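Local coordinates for protein ppBat (PDB 3CNE) that binds flavins such as lumichrome, riboflavin, FMN and FAD as a homodimer and may serve as a flavin store, apparently without proteolytic or chaperone activity, at residues E64-C74 against T99-H110; K147-F155 against T162-A173. All coordinates share one frame; numbering follows the deposited sequence.

Following the chain from the N terminus, the first of the two contacts to open is at strand 69-73, from which the chain leaves for helix 88-102 and comes back along strand 106-110. Interaction 1 closes that excursion, bringing the two parallel strands side by side in the middle of the central sheet. Only after it is complete does interaction 2 begin: the hairpin of strands 148-151 and 154-157 is followed, a few residues on, by the turn and helix of 162-173 that fold back over it. The two loops therefore lie in series, neither nested nor crossed. They meet at strand 106-110, where Met107 forms probable backbone hydrogen bonds to Asn153 and Phe155, so the hairpin extends the same sheet toward its edge.

Interaction 1. Residues E64-C74 against T99-H110; sequences EDEFDALVFSC and TFGEKGKMMIGH. With ZN (zinc ion), chain E.
The ring of Phe100 is sandwiched between the carbonyl oxygen of Glu64 over one face and Leu70 over the other. CD1 of Leu70 makes a CH-pi contact, 3.9 Å from the centroid of the Phe100 ring, while CB of Phe67 meets the ring at its edge. With CG anti to the backbone N (chi1 -174°), the branched leucine brings CD1 over the ring, an apolar methyl well suited to an aromatic face. At the far end, the His110 ring has Ser73 OG in plane at its edge and Cys74 CB over a face; Tyr21 and Glu160 bind its two nitrogens.

Between these rings runs the parallel strand pair of a beta-alpha-beta unit in the DJ-1/PfpI fold, with helix 88-102 as the crossover. Leu70 N donates to Met106 O at 2.8 Å, and Ile108 N to Leu70 O at 2.8 Å. Gly104, with positive phi, ends the helix in a Schellman motif. Beyond it, Lys105 reaches back: its NZ donates to Phe67 O at 2.7 Å and meets Asp65 OD1 on the anti side at 3.1 Å. Lys103 NZ approaches Asp65 OD2 from above the carboxylate plane. Past the strand end, Cys74 SG binds the structural zinc at 2.3 Å, with Cys111 as a second ligand.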
# COMPACT_ATOMS: atom_id res chain seq x y z
N GLU A 64 19.68 -8.20 -15.57
CA GLU A 64 18.95 -6.96 -15.83
C GLU A 64 18.29 -6.92 -17.22
O GLU A 64 17.25 -6.29 -17.41
CB GLU A 64 19.86 -5.74 -15.64
CG GLU A 64 20.52 -5.61 -14.25
CD GLU A 64 21.87 -6.31 -14.14
OE1 GLU A 64 22.14 -7.22 -14.95
OE2 GLU A 64 22.66 -5.95 -13.24
N ASP A 65 18.91 -7.60 -18.19
CA ASP A 65 18.41 -7.60 -19.57
C ASP A 65 17.20 -8.54 -19.71
O ASP A 65 16.62 -8.68 -20.78
CB ASP A 65 19.53 -7.95 -20.56
CG ASP A 65 19.58 -7.01 -21.76
OD1 ASP A 65 18.56 -6.34 -22.09
OD2 ASP A 65 20.65 -6.97 -22.41
N GLU A 66 16.80 -9.16 -18.61
CA GLU A 66 15.64 -10.03 -18.55
C GLU A 66 14.37 -9.21 -18.28
O GLU A 66 13.26 -9.74 -18.31
CB GLU A 66 15.81 -10.99 -17.39
CG GLU A 66 15.71 -12.45 -17.74
CD GLU A 66 16.54 -13.28 -16.80
OE1 GLU A 66 17.78 -13.39 -17.06
OE2 GLU A 66 15.98 -13.81 -15.81
N PHE A 67 14.56 -7.93 -18.00
CA PHE A 67 13.45 -7.07 -17.61
C PHE A 67 13.39 -5.87 -18.55
O PHE A 67 14.37 -5.56 -19.22
CB PHE A 67 13.61 -6.65 -16.16
CG PHE A 67 13.44 -7.78 -15.18
CD1 PHE A 67 12.19 -8.07 -14.65
CD2 PHE A 67 14.53 -8.56 -14.80
CE1 PHE A 67 12.03 -9.12 -13.73
CE2 PHE A 67 14.37 -9.61 -13.88
CZ PHE A 67 13.12 -9.89 -13.35
N ASP A 68 12.23 -5.22 -18.61
CA ASP A 68 12.03 -4.06 -19.48
C ASP A 68 12.04 -2.75 -18.69
O ASP A 68 12.18 -1.66 -19.25
CB ASP A 68 10.71 -4.22 -20.21
CG ASP A 68 10.69 -5.45 -21.09
OD1 ASP A 68 11.28 -5.40 -22.18
OD2 ASP A 68 10.12 -6.48 -20.69
N ALA A 69 11.86 -2.87 -17.38
CA ALA A 69 11.58 -1.74 -16.51
C ALA A 69 12.09 -2.04 -15.12
O ALA A 69 12.11 -3.19 -14.71
CB ALA A 69 10.08 -1.43 -16.46
N LEU A 70 12.50 -0.98 -14.42
CA LEU A 70 12.83 -1.04 -13.01
C LEU A 70 11.93 -0.06 -12.27
O LEU A 70 11.77 1.09 -12.71
CB LEU A 70 14.29 -0.68 -12.80
CG LEU A 70 14.94 -0.78 -11.41
CD1 LEU A 70 16.44 -0.90 -11.54
CD2 LEU A 70 14.64 0.49 -10.60
N VAL A 71 11.33 -0.53 -11.18
CA VAL A 71 10.65 0.35 -10.22
C VAL A 71 11.50 0.44 -8.94
O VAL A 71 11.92 -0.57 -8.39
CB VAL A 71 9.23 -0.16 -9.82
CG1 VAL A 71 8.69 0.61 -8.67
CG2 VAL A 71 8.26 -0.06 -11.02
N PHE A 72 11.79 1.67 -8.51
CA PHE A 72 12.45 1.85 -7.22
C PHE A 72 11.41 2.31 -6.21
O PHE A 72 10.90 3.45 -6.29
CB PHE A 72 13.60 2.86 -7.24
CG PHE A 72 14.29 2.98 -5.90
CD1 PHE A 72 15.24 2.03 -5.51
CD2 PHE A 72 13.92 3.97 -5.00
CE1 PHE A 72 15.86 2.10 -4.22
CE2 PHE A 72 14.54 4.06 -3.75
CZ PHE A 72 15.51 3.11 -3.36
N SER A 73 11.09 1.43 -5.28
CA SER A 73 10.04 1.71 -4.31
C SER A 73 10.70 2.13 -2.99
O SER A 73 11.32 1.33 -2.29
CB SER A 73 9.13 0.48 -4.16
OG SER A 73 7.84 0.85 -3.71
N CYS A 74 10.56 3.41 -2.68
CA CYS A 74 11.32 4.04 -1.65
C CYS A 74 10.75 3.71 -0.24
O CYS A 74 9.65 3.20 -0.10
CB CYS A 74 11.27 5.54 -1.92
SG CYS A 74 12.51 6.53 -1.06
N THR A 99 23.11 -0.37 -14.50
CA THR A 99 22.96 -1.30 -15.61
C THR A 99 21.61 -1.14 -16.33
O THR A 99 21.59 -1.02 -17.55
CB THR A 99 23.14 -2.73 -15.14
OG1 THR A 99 24.44 -2.86 -14.57
CG2 THR A 99 22.97 -3.71 -16.28
N PHE A 100 20.51 -1.11 -15.59
CA PHE A 100 19.21 -0.83 -16.19
C PHE A 100 19.19 0.47 -17.02
O PHE A 100 18.67 0.49 -18.12
CB PHE A 100 18.12 -0.77 -15.10
CG PHE A 100 17.46 -2.10 -14.83
CD1 PHE A 100 18.08 -3.06 -14.05
CD2 PHE A 100 16.20 -2.39 -15.37
CE1 PHE A 100 17.44 -4.29 -13.78
CE2 PHE A 100 15.55 -3.60 -15.09
CZ PHE A 100 16.17 -4.55 -14.32
N GLY A 101 19.76 1.54 -16.46
CA GLY A 101 19.75 2.85 -17.10
C GLY A 101 20.62 2.86 -18.35
O GLY A 101 20.19 3.31 -19.42
N GLU A 102 21.84 2.31 -18.22
CA GLU A 102 22.75 2.08 -19.35
C GLU A 102 22.12 1.25 -20.48
O GLU A 102 22.43 1.46 -21.67
CB GLU A 102 24.03 1.37 -18.88
CG GLU A 102 25.00 2.29 -18.18
CD GLU A 102 26.25 1.57 -17.66
OE1 GLU A 102 26.32 0.31 -17.67
OE2 GLU A 102 27.18 2.30 -17.21
N LYS A 103 21.23 0.31 -20.13
CA LYS A 103 20.61 -0.53 -21.14
C LYS A 103 19.31 0.03 -21.68
O LYS A 103 18.58 -0.65 -22.39
CB LYS A 103 20.44 -1.98 -20.66
CG LYS A 103 21.75 -2.72 -20.43
CD LYS A 103 21.49 -4.17 -19.98
CE LYS A 103 22.79 -4.88 -19.61
NZ LYS A 103 22.93 -6.28 -20.14
N GLY A 104 19.02 1.28 -21.32
CA GLY A 104 17.85 1.99 -21.87
C GLY A 104 16.51 1.49 -21.37
O GLY A 104 15.48 1.67 -22.04
N LYS A 105 16.48 0.90 -20.18
CA LYS A 105 15.23 0.37 -19.61
C LYS A 105 14.40 1.49 -19.02
O LYS A 105 14.92 2.56 -18.71
CB LYS A 105 15.51 -0.72 -18.58
CG LYS A 105 16.52 -1.77 -19.04
CD LYS A 105 15.88 -2.74 -20.02
CE LYS A 105 16.79 -3.89 -20.37
NZ LYS A 105 16.01 -4.82 -21.23
N MSE A 106 13.10 1.27 -18.89
CA MSE A 106 12.23 2.24 -18.27
C MSE A 106 12.50 2.31 -16.75
O MSE A 106 12.50 1.29 -16.07
CB MSE A 106 10.79 1.86 -18.57
CG MSE A 106 9.75 2.74 -17.94
SE MSE A 106 7.97 2.10 -18.51
CE MSE A 106 8.48 0.37 -19.30
N MSE A 107 12.78 3.53 -16.26
CA MSE A 107 13.16 3.77 -14.86
C MSE A 107 12.03 4.50 -14.17
O MSE A 107 11.66 5.62 -14.55
CB MSE A 107 14.45 4.61 -14.75
CG MSE A 107 15.59 4.18 -15.62
SE MSE A 107 16.10 2.34 -15.31
CE MSE A 107 16.95 2.52 -13.55
N ILE A 108 11.48 3.86 -13.14
CA ILE A 108 10.28 4.31 -12.46
C ILE A 108 10.56 4.39 -10.94
O ILE A 108 11.13 3.48 -10.35
CB ILE A 108 9.09 3.33 -12.67
CG1 ILE A 108 8.70 3.22 -14.15
CG2 ILE A 108 7.87 3.77 -11.81
CD1 ILE A 108 8.19 1.84 -14.56
N GLY A 109 10.17 5.50 -10.32
CA GLY A 109 10.37 5.61 -8.89
C GLY A 109 9.74 6.87 -8.36
O GLY A 109 9.27 7.72 -9.13
N HIS A 110 9.69 6.95 -7.04
CA HIS A 110 9.08 8.06 -6.35
C HIS A 110 9.88 8.41 -5.10
O HIS A 110 10.79 7.66 -4.72
CB HIS A 110 7.61 7.74 -6.00
CG HIS A 110 7.46 6.69 -4.94
ND1 HIS A 110 7.47 5.34 -5.21
CD2 HIS A 110 7.28 6.80 -3.60
CE1 HIS A 110 7.30 4.66 -4.09
NE2 HIS A 110 7.18 5.52 -3.10
ZN ZN E . 11.54 8.04 0.37

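Interaction 2. Residues K147-F155 against T162-A173; sequences KSEIDGNFF and TIWTMLPKVIEA. With FMN (flavin mononucleotide), chain N.
Thr165 OG1 is held from two sides of the contact, accepting a hydrogen bond from Ser148 OG at 2.7 Å and donating to Thr162 O at 2.6 Å, in the carbonyl plane. Thr165 N donates to the same Thr162 O at 2.9 Å. Threonine suits this position because its OG1 sits between the backbone N and the carbonyl carbon (chi1 67°), within reach of both partners, while CG2 is turned over the centre of the Trp164 ring. The opposite face of that indole lies against the isoalloxazine of FMN, with FMN C9A 3.5 Å above the ring plane. Trp164 is a riboflavin-binding residue at a site shared by the two subunits, and Asn161 O of the second subunit also hydrogen-bonds the FMN. A water accepts from both Trp164 NE1 and Lys147 NZ, linking the indole edge to the residue just before strand 148-151. An alanine at Trp164 would remove the indole, and the flavin would probably lose its stacking surface while the water lost one of its donors.

Farther along, Met166, present as selenomethionine, lays SE against the backbone of Phe155, and Val170 CG2 touches Phe155 CD1 at 3.7 Å. Helix 167-174 thus packs over the hairpin, with Met166 and Phe155 also touching strand 106-110, while Leu167 and Ile171 turn to helix 15-27.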
# COMPACT_ATOMS: atom_id res chain seq x y z
N LYS A 147 4.68 17.37 -9.49
CA LYS A 147 4.14 16.22 -8.78
C LYS A 147 4.72 14.93 -9.34
O LYS A 147 4.92 13.96 -8.60
CB LYS A 147 2.61 16.17 -8.88
CG LYS A 147 1.86 17.15 -7.98
CD LYS A 147 0.36 16.96 -8.13
CE LYS A 147 -0.45 18.05 -7.47
NZ LYS A 147 -0.66 17.77 -6.03
N SER A 148 4.94 14.92 -10.66
CA SER A 148 5.66 13.85 -11.32
C SER A 148 6.28 14.41 -12.59
O SER A 148 5.91 15.50 -13.02
CB SER A 148 4.75 12.65 -11.64
OG SER A 148 3.57 13.02 -12.34
N GLU A 149 7.25 13.68 -13.14
CA GLU A 149 7.97 14.05 -14.35
C GLU A 149 8.17 12.79 -15.17
O GLU A 149 8.57 11.74 -14.64
CB GLU A 149 9.35 14.65 -14.04
CG GLU A 149 9.32 16.07 -13.46
CD GLU A 149 8.81 17.15 -14.45
OE1 GLU A 149 8.65 16.88 -15.65
OE2 GLU A 149 8.59 18.29 -14.01
N ILE A 150 7.86 12.91 -16.46
CA ILE A 150 8.19 11.88 -17.41
C ILE A 150 9.13 12.52 -18.42
O ILE A 150 8.77 13.47 -19.10
CB ILE A 150 6.91 11.26 -18.06
CG1 ILE A 150 6.09 10.52 -16.98
CG2 ILE A 150 7.28 10.30 -19.20
CD1 ILE A 150 4.74 10.04 -17.44
N ASP A 151 10.35 12.02 -18.46
CA ASP A 151 11.37 12.55 -19.33
C ASP A 151 12.23 11.41 -19.80
O ASP A 151 13.03 10.83 -19.04
CB ASP A 151 12.21 13.65 -18.64
CG ASP A 151 13.03 14.46 -19.65
OD1 ASP A 151 12.87 14.21 -20.85
OD2 ASP A 151 13.83 15.35 -19.26
N GLY A 152 12.06 11.08 -21.08
CA GLY A 152 12.80 10.00 -21.71
C GLY A 152 12.31 8.70 -21.11
O GLY A 152 11.12 8.43 -21.15
N ASN A 153 13.23 7.93 -20.55
CA ASN A 153 12.88 6.66 -19.92
C ASN A 153 12.52 6.78 -18.43
O ASN A 153 12.24 5.78 -17.79
CB ASN A 153 14.00 5.64 -20.10
CG ASN A 153 14.35 5.43 -21.55
OD1 ASN A 153 13.46 5.34 -22.42
ND2 ASN A 153 15.64 5.35 -21.83
N PHE A 154 12.50 8.02 -17.91
CA PHE A 154 12.29 8.26 -16.49
C PHE A 154 10.87 8.69 -16.15
O PHE A 154 10.38 9.67 -16.66
CB PHE A 154 13.30 9.29 -15.95
CG PHE A 154 14.71 8.81 -15.99
CD1 PHE A 154 15.25 8.10 -14.91
CD2 PHE A 154 15.50 9.03 -17.11
CE1 PHE A 154 16.55 7.61 -14.96
CE2 PHE A 154 16.82 8.56 -17.15
CZ PHE A 154 17.34 7.85 -16.09
N PHE A 155 10.26 7.93 -15.24
CA PHE A 155 8.91 8.19 -14.76
C PHE A 155 9.05 8.32 -13.25
O PHE A 155 9.14 7.32 -12.55
CB PHE A 155 7.99 7.00 -15.12
CG PHE A 155 7.79 6.80 -16.60
CD1 PHE A 155 6.51 6.95 -17.16
CD2 PHE A 155 8.84 6.45 -17.44
CE1 PHE A 155 6.30 6.78 -18.54
CE2 PHE A 155 8.64 6.29 -18.82
CZ PHE A 155 7.36 6.45 -19.37
N THR A 162 1.81 11.38 -4.82
CA THR A 162 1.68 11.88 -6.20
C THR A 162 1.86 10.79 -7.28
O THR A 162 1.86 11.09 -8.51
CB THR A 162 2.65 13.03 -6.48
OG1 THR A 162 4.00 12.57 -6.37
CG2 THR A 162 2.42 14.18 -5.53
N ILE A 163 2.06 9.55 -6.84
CA ILE A 163 2.20 8.43 -7.78
C ILE A 163 1.01 8.38 -8.76
O ILE A 163 1.21 8.21 -9.97
CB ILE A 163 2.39 7.09 -7.05
CG1 ILE A 163 3.80 7.03 -6.43
CG2 ILE A 163 2.22 5.90 -8.05
CD1 ILE A 163 3.99 5.90 -5.42
N TRP A 164 -0.20 8.60 -8.22
CA TRP A 164 -1.43 8.62 -9.02
C TRP A 164 -1.33 9.53 -10.25
O TRP A 164 -1.98 9.25 -11.25
CB TRP A 164 -2.65 9.03 -8.18
CG TRP A 164 -2.72 10.51 -7.83
CD1 TRP A 164 -2.14 11.13 -6.78
CD2 TRP A 164 -3.43 11.53 -8.55
NE1 TRP A 164 -2.44 12.47 -6.78
CE2 TRP A 164 -3.24 12.74 -7.86
CE3 TRP A 164 -4.22 11.54 -9.72
CZ2 TRP A 164 -3.79 13.95 -8.30
CZ3 TRP A 164 -4.78 12.75 -10.15
CH2 TRP A 164 -4.56 13.93 -9.44
N THR A 165 -0.53 10.61 -10.17
CA THR A 165 -0.40 11.58 -11.29
C THR A 165 0.35 11.04 -12.51
O THR A 165 0.22 11.58 -13.61
CB THR A 165 0.27 12.92 -10.89
OG1 THR A 165 1.64 12.71 -10.54
CG2 THR A 165 -0.50 13.60 -9.77
N MSE A 166 1.14 9.98 -12.33
CA MSE A 166 1.89 9.42 -13.45
C MSE A 166 1.58 7.96 -13.72
O MSE A 166 2.00 7.42 -14.72
CB MSE A 166 3.39 9.57 -13.21
CG MSE A 166 3.86 8.86 -11.95
SE MSE A 166 5.77 8.44 -11.97
CE MSE A 166 5.58 6.49 -11.83
N LEU A 167 0.85 7.31 -12.82
CA LEU A 167 0.65 5.87 -12.90
C LEU A 167 -0.11 5.41 -14.16
O LEU A 167 0.26 4.39 -14.75
CB LEU A 167 0.01 5.35 -11.60
CG LEU A 167 0.02 3.85 -11.33
CD1 LEU A 167 1.43 3.28 -11.41
CD2 LEU A 167 -0.63 3.57 -9.96
N PRO A 168 -1.15 6.16 -14.59
CA PRO A 168 -1.80 5.76 -15.86
C PRO A 168 -0.83 5.78 -17.05
O PRO A 168 -0.91 4.90 -17.91
CB PRO A 168 -2.88 6.85 -16.05
CG PRO A 168 -3.19 7.29 -14.63
CD PRO A 168 -1.81 7.35 -14.02
N LYS A 169 0.07 6.76 -17.09
CA LYS A 169 1.09 6.81 -18.15
C LYS A 169 2.06 5.63 -18.02
O LYS A 169 2.49 5.07 -19.02
CB LYS A 169 1.84 8.16 -18.13
CG LYS A 169 0.98 9.37 -18.57
CD LYS A 169 1.77 10.68 -18.73
CE LYS A 169 2.12 11.40 -17.40
NZ LYS A 169 1.14 12.45 -16.90
N VAL A 170 2.41 5.24 -16.79
CA VAL A 170 3.32 4.12 -16.57
C VAL A 170 2.68 2.83 -17.07
O VAL A 170 3.31 2.03 -17.75
CB VAL A 170 3.68 3.96 -15.09
CG1 VAL A 170 4.53 2.69 -14.88
CG2 VAL A 170 4.42 5.18 -14.62
N ILE A 171 1.42 2.64 -16.70
CA ILE A 171 0.66 1.47 -17.12
C ILE A 171 0.60 1.42 -18.64
O ILE A 171 0.88 0.39 -19.23
CB ILE A 171 -0.76 1.43 -16.51
CG1 ILE A 171 -0.71 1.27 -14.97
CG2 ILE A 171 -1.59 0.28 -17.13
CD1 ILE A 171 0.12 0.09 -14.51
N GLU A 172 0.23 2.54 -19.27
CA GLU A 172 0.12 2.63 -20.73
C GLU A 172 1.43 2.24 -21.42
O GLU A 172 1.43 1.49 -22.39
CB GLU A 172 -0.38 4.03 -21.13
CG GLU A 172 -0.16 4.43 -22.61
CD GLU A 172 -1.21 3.87 -23.58
OE1 GLU A 172 -0.82 3.13 -24.52
OE2 GLU A 172 -2.41 4.17 -23.41
N ALA A 173 2.55 2.70 -20.87
CA ALA A 173 3.90 2.39 -21.42
C ALA A 173 4.31 0.93 -21.27
O ALA A 173 5.15 0.43 -22.03
CB ALA A 173 4.95 3.30 -20.78
N1 FMN N . -5.46 9.26 -5.77
C2 FMN N . -4.62 8.85 -4.75
O2 FMN N . -4.35 7.65 -4.64
N3 FMN N . -4.09 9.79 -3.87
C4 FMN N . -4.42 11.14 -4.01
O4 FMN N . -3.90 11.98 -3.26
C4A FMN N . -5.26 11.54 -5.04
N5 FMN N . -5.59 12.88 -5.19
C5A FMN N . -6.44 13.26 -6.21
C6 FMN N . -6.76 14.60 -6.36
C7 FMN N . -7.60 15.02 -7.40
C7M FMN N . -7.38 16.41 -7.92
C8 FMN N . -8.16 14.07 -8.27
C8M FMN N . -9.57 14.30 -8.75
C9 FMN N . -7.79 12.73 -8.11
C9A FMN N . -6.95 12.31 -7.09
N10 FMN N . -6.63 10.96 -6.95
C10 FMN N . -5.79 10.59 -5.92
C1' FMN N . -6.57 10.08 -8.17
C2' FMN N . -7.73 9.11 -8.33
O2' FMN N . -7.47 7.91 -7.62
C3' FMN N . -7.92 8.82 -9.83
O3' FMN N . -8.19 10.04 -10.50
C4' FMN N . -9.04 7.82 -10.11
O4' FMN N . -8.57 6.49 -10.04
O HOH W 1 -1.64 14.99 -5.08